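Local coordinates for BamaA.19900.a (Balamuthia mandrillaris, PDB 6VZZ), which is a glucokinase of the actin-like ATPase clan that probably phosphorylates glucose on its 6-hydroxyl using ATP, at residues N145-M157 with V188-L200. Numbering follows the deposited sequence.
Sequences NDLEGTCYGVSSM and VLAVGTGLGIATL. With BGC (beta-D-glucopyranose), chain B.
C151 chi1, -65°, sets SG anti to its own carbonyl carbon and brings it over the hairpin, 3.6 Å from A198 CB and also against V188 CG2; V188 has CG1 anti to its backbone N (chi1 178°), which carries that methyl to L147 CD1 at 3.7 Å and to T150 CG2. L147 is the main apolar plug: its CB packs on A198 CB, its CG lies against the peptide joining G196 to I197, and CD2 comes within 3.5 Å of G196 CA, a spot open to it because glycine has no side chain. One helical turn after L147, C151 CB meets L200 CD2, and L200 CD1 reaches V154 CG1. At the sugar end, N145 ND2 donates to glucose O3 (2.9 Å), while D146 OD1 and OD2 accept from O4 and O6. N145 OD1 also caps the helix, taking E148 N on an in-plane lone pair; in return E148 OE1 accepts from N145 N, approached from above the carboxylate plane, completing a capping box that should help hold this glucose-binding residue in place. Water joins N145 OD1 to I197 O. Helix 146-159 thus lies across the antiparallel hairpin 186-191/195-201, its E148 and C151 also touching strand 213-216, while helix 303-327 packs against L189 and I197, whose first side-chain bonds lead away from helix 146-159.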
# COMPACT_ATOMS: atom_id res chain seq x y z
N ASN A 145 16.47 -1.34 -1.26
CA ASN A 145 15.86 -2.52 -0.67
C ASN A 145 15.93 -3.68 -1.66
O ASN A 145 15.99 -3.47 -2.88
CB ASN A 145 14.42 -2.20 -0.25
CG ASN A 145 13.64 -3.42 0.20
OD1 ASN A 145 13.04 -4.12 -0.62
ND2 ASN A 145 13.62 -3.68 1.51
N ASP A 146 15.95 -4.91 -1.14
CA ASP A 146 16.11 -6.07 -2.01
C ASP A 146 14.93 -6.22 -2.97
O ASP A 146 15.13 -6.47 -4.17
CB ASP A 146 16.32 -7.34 -1.18
CG ASP A 146 15.20 -7.62 -0.19
OD1 ASP A 146 14.44 -6.68 0.17
OD2 ASP A 146 15.09 -8.78 0.26
N LEU A 147 13.69 -6.05 -2.49
CA LEU A 147 12.56 -6.13 -3.41
C LEU A 147 12.52 -4.94 -4.35
O LEU A 147 12.09 -5.08 -5.51
CB LEU A 147 11.24 -6.25 -2.64
CG LEU A 147 10.68 -7.67 -2.53
CD1 LEU A 147 10.19 -8.16 -3.88
CD2 LEU A 147 11.74 -8.61 -1.99
N GLU A 148 12.95 -3.77 -3.88
CA GLU A 148 13.18 -2.66 -4.79
C GLU A 148 14.16 -3.05 -5.88
O GLU A 148 13.98 -2.70 -7.06
CB GLU A 148 13.67 -1.45 -3.98
CG GLU A 148 14.15 -0.26 -4.79
CD GLU A 148 14.53 0.92 -3.92
OE1 GLU A 148 14.69 0.74 -2.69
OE2 GLU A 148 14.65 2.05 -4.46
N GLY A 149 15.20 -3.81 -5.53
CA GLY A 149 16.11 -4.32 -6.55
C GLY A 149 15.44 -5.31 -7.50
O GLY A 149 15.71 -5.32 -8.70
N THR A 150 14.56 -6.16 -6.96
CA THR A 150 13.81 -7.09 -7.80
C THR A 150 13.03 -6.35 -8.87
O THR A 150 13.05 -6.72 -10.05
CB THR A 150 12.85 -7.93 -6.95
OG1 THR A 150 13.59 -8.67 -5.96
CG2 THR A 150 12.07 -8.89 -7.82
N CYS A 151 12.35 -5.27 -8.47
CA CYS A 151 11.55 -4.52 -9.44
C CYS A 151 12.41 -3.95 -10.56
O CYS A 151 12.04 -4.03 -11.73
CB CYS A 151 10.77 -3.43 -8.72
SG CYS A 151 9.56 -4.13 -7.57
N TYR A 152 13.58 -3.38 -10.22
CA TYR A 152 14.44 -2.87 -11.28
C TYR A 152 14.89 -4.00 -12.20
O TYR A 152 14.98 -3.82 -13.43
CB TYR A 152 15.65 -2.14 -10.70
CG TYR A 152 15.31 -0.79 -10.13
CD1 TYR A 152 14.91 0.25 -10.96
CD2 TYR A 152 15.37 -0.55 -8.76
CE1 TYR A 152 14.59 1.50 -10.45
CE2 TYR A 152 15.04 0.68 -8.24
CZ TYR A 152 14.66 1.70 -9.08
OH TYR A 152 14.34 2.93 -8.56
N GLY A 153 15.15 -5.18 -11.64
CA GLY A 153 15.45 -6.32 -12.47
C GLY A 153 14.30 -6.69 -13.38
O GLY A 153 14.49 -6.93 -14.58
N VAL A 154 13.08 -6.74 -12.82
CA VAL A 154 11.90 -7.05 -13.61
C VAL A 154 11.71 -6.01 -14.70
O VAL A 154 11.53 -6.34 -15.88
CB VAL A 154 10.65 -7.14 -12.72
CG1 VAL A 154 9.40 -7.23 -13.57
CG2 VAL A 154 10.75 -8.32 -11.78
N SER A 155 11.76 -4.72 -14.32
CA SER A 155 11.56 -3.65 -15.29
C SER A 155 12.61 -3.71 -16.39
O SER A 155 12.30 -3.52 -17.57
CB SER A 155 11.60 -2.30 -14.58
OG SER A 155 11.52 -1.23 -15.51
N SER A 156 13.86 -3.99 -16.02
CA SER A 156 14.92 -4.14 -17.00
C SER A 156 14.61 -5.26 -17.99
O SER A 156 14.78 -5.10 -19.20
CB SER A 156 16.24 -4.38 -16.28
OG SER A 156 17.24 -4.76 -17.20
N MET A 157 14.14 -6.41 -17.49
CA MET A 157 13.85 -7.52 -18.38
C MET A 157 12.60 -7.28 -19.20
O MET A 157 12.50 -7.75 -20.34
CB MET A 157 13.73 -8.81 -17.58
CG MET A 157 15.00 -9.20 -16.90
SD MET A 157 15.03 -10.94 -16.50
CE MET A 157 16.77 -11.12 -16.08
N VAL A 188 4.89 -6.98 -6.64
CA VAL A 188 5.93 -8.01 -6.63
C VAL A 188 6.09 -8.53 -5.20
O VAL A 188 6.24 -7.73 -4.26
CB VAL A 188 7.27 -7.49 -7.17
CG1 VAL A 188 8.33 -8.57 -7.08
CG2 VAL A 188 7.12 -6.98 -8.60
N LEU A 189 6.04 -9.85 -5.04
CA LEU A 189 6.20 -10.52 -3.75
C LEU A 189 7.28 -11.59 -3.86
O LEU A 189 7.39 -12.26 -4.89
CB LEU A 189 4.89 -11.21 -3.28
CG LEU A 189 3.59 -10.41 -3.21
CD1 LEU A 189 2.89 -10.40 -4.56
CD2 LEU A 189 2.68 -10.98 -2.16
N ALA A 190 8.06 -11.76 -2.79
CA ALA A 190 9.06 -12.82 -2.74
C ALA A 190 9.08 -13.42 -1.35
O ALA A 190 9.24 -12.70 -0.36
CB ALA A 190 10.46 -12.31 -3.11
N VAL A 191 8.95 -14.75 -1.29
CA VAL A 191 8.94 -15.50 -0.03
C VAL A 191 10.30 -16.14 0.15
O VAL A 191 10.72 -16.96 -0.68
CB VAL A 191 7.83 -16.56 -0.01
CG1 VAL A 191 7.74 -17.21 1.36
CG2 VAL A 191 6.50 -15.95 -0.40
N GLY A 192 10.99 -15.79 1.24
CA GLY A 192 12.29 -16.32 1.55
C GLY A 192 12.54 -16.30 3.05
O GLY A 192 11.71 -16.79 3.83
N THR A 193 13.69 -15.75 3.47
CA THR A 193 13.90 -15.54 4.90
C THR A 193 12.84 -14.60 5.46
O THR A 193 12.39 -14.78 6.60
CB THR A 193 15.30 -14.97 5.15
OG1 THR A 193 16.27 -15.78 4.47
CG2 THR A 193 15.62 -14.96 6.64
N GLY A 194 12.42 -13.61 4.66
CA GLY A 194 11.31 -12.76 5.02
C GLY A 194 10.28 -12.71 3.90
O GLY A 194 10.43 -13.37 2.87
N LEU A 195 9.22 -11.94 4.15
CA LEU A 195 8.22 -11.64 3.13
C LEU A 195 8.54 -10.28 2.51
O LEU A 195 8.37 -9.24 3.15
CB LEU A 195 6.81 -11.65 3.73
CG LEU A 195 5.69 -11.32 2.75
CD1 LEU A 195 5.90 -12.05 1.44
CD2 LEU A 195 4.33 -11.66 3.36
N GLY A 196 9.01 -10.30 1.27
CA GLY A 196 9.37 -9.09 0.56
C GLY A 196 8.25 -8.63 -0.36
O GLY A 196 7.63 -9.45 -1.06
N ILE A 197 8.00 -7.32 -0.36
CA ILE A 197 6.92 -6.74 -1.15
C ILE A 197 7.33 -5.37 -1.67
O ILE A 197 7.76 -4.51 -0.89
CB ILE A 197 5.62 -6.65 -0.33
CG1 ILE A 197 5.05 -8.05 -0.08
CG2 ILE A 197 4.61 -5.78 -1.06
CD1 ILE A 197 3.85 -8.06 0.79
N ALA A 198 7.17 -5.16 -2.98
CA ALA A 198 7.36 -3.86 -3.61
C ALA A 198 6.34 -3.73 -4.73
O ALA A 198 5.62 -4.68 -5.06
CB ALA A 198 8.79 -3.70 -4.12
N THR A 199 6.26 -2.55 -5.34
CA THR A 199 5.28 -2.31 -6.40
C THR A 199 5.92 -1.57 -7.56
O THR A 199 6.59 -0.55 -7.36
CB THR A 199 4.07 -1.51 -5.89
OG1 THR A 199 3.47 -2.19 -4.79
CG2 THR A 199 3.03 -1.34 -7.00
N LEU A 200 5.70 -2.07 -8.77
CA LEU A 200 6.04 -1.36 -9.99
C LEU A 200 4.89 -0.41 -10.32
O LEU A 200 3.77 -0.87 -10.54
CB LEU A 200 6.30 -2.34 -11.14
CG LEU A 200 7.60 -3.15 -11.11
CD1 LEU A 200 7.52 -4.38 -11.99
CD2 LEU A 200 8.78 -2.28 -11.54
C2 BGC B . 12.31 -6.97 5.33
C3 BGC B . 12.16 -6.39 3.93
C4 BGC B . 12.68 -7.38 2.90
C5 BGC B . 11.98 -8.72 3.09
C6 BGC B . 12.45 -9.80 2.15
C1 BGC B . 11.61 -8.32 5.38
O1 BGC B . 11.64 -8.85 6.66
O2 BGC B . 11.75 -6.08 6.29
O3 BGC B . 12.85 -5.15 3.83
O4 BGC B . 12.40 -6.92 1.59
O5 BGC B . 12.21 -9.19 4.43
O6 BGC B . 13.86 -9.88 2.10
O HOH W 1 10.34 -3.37 -1.03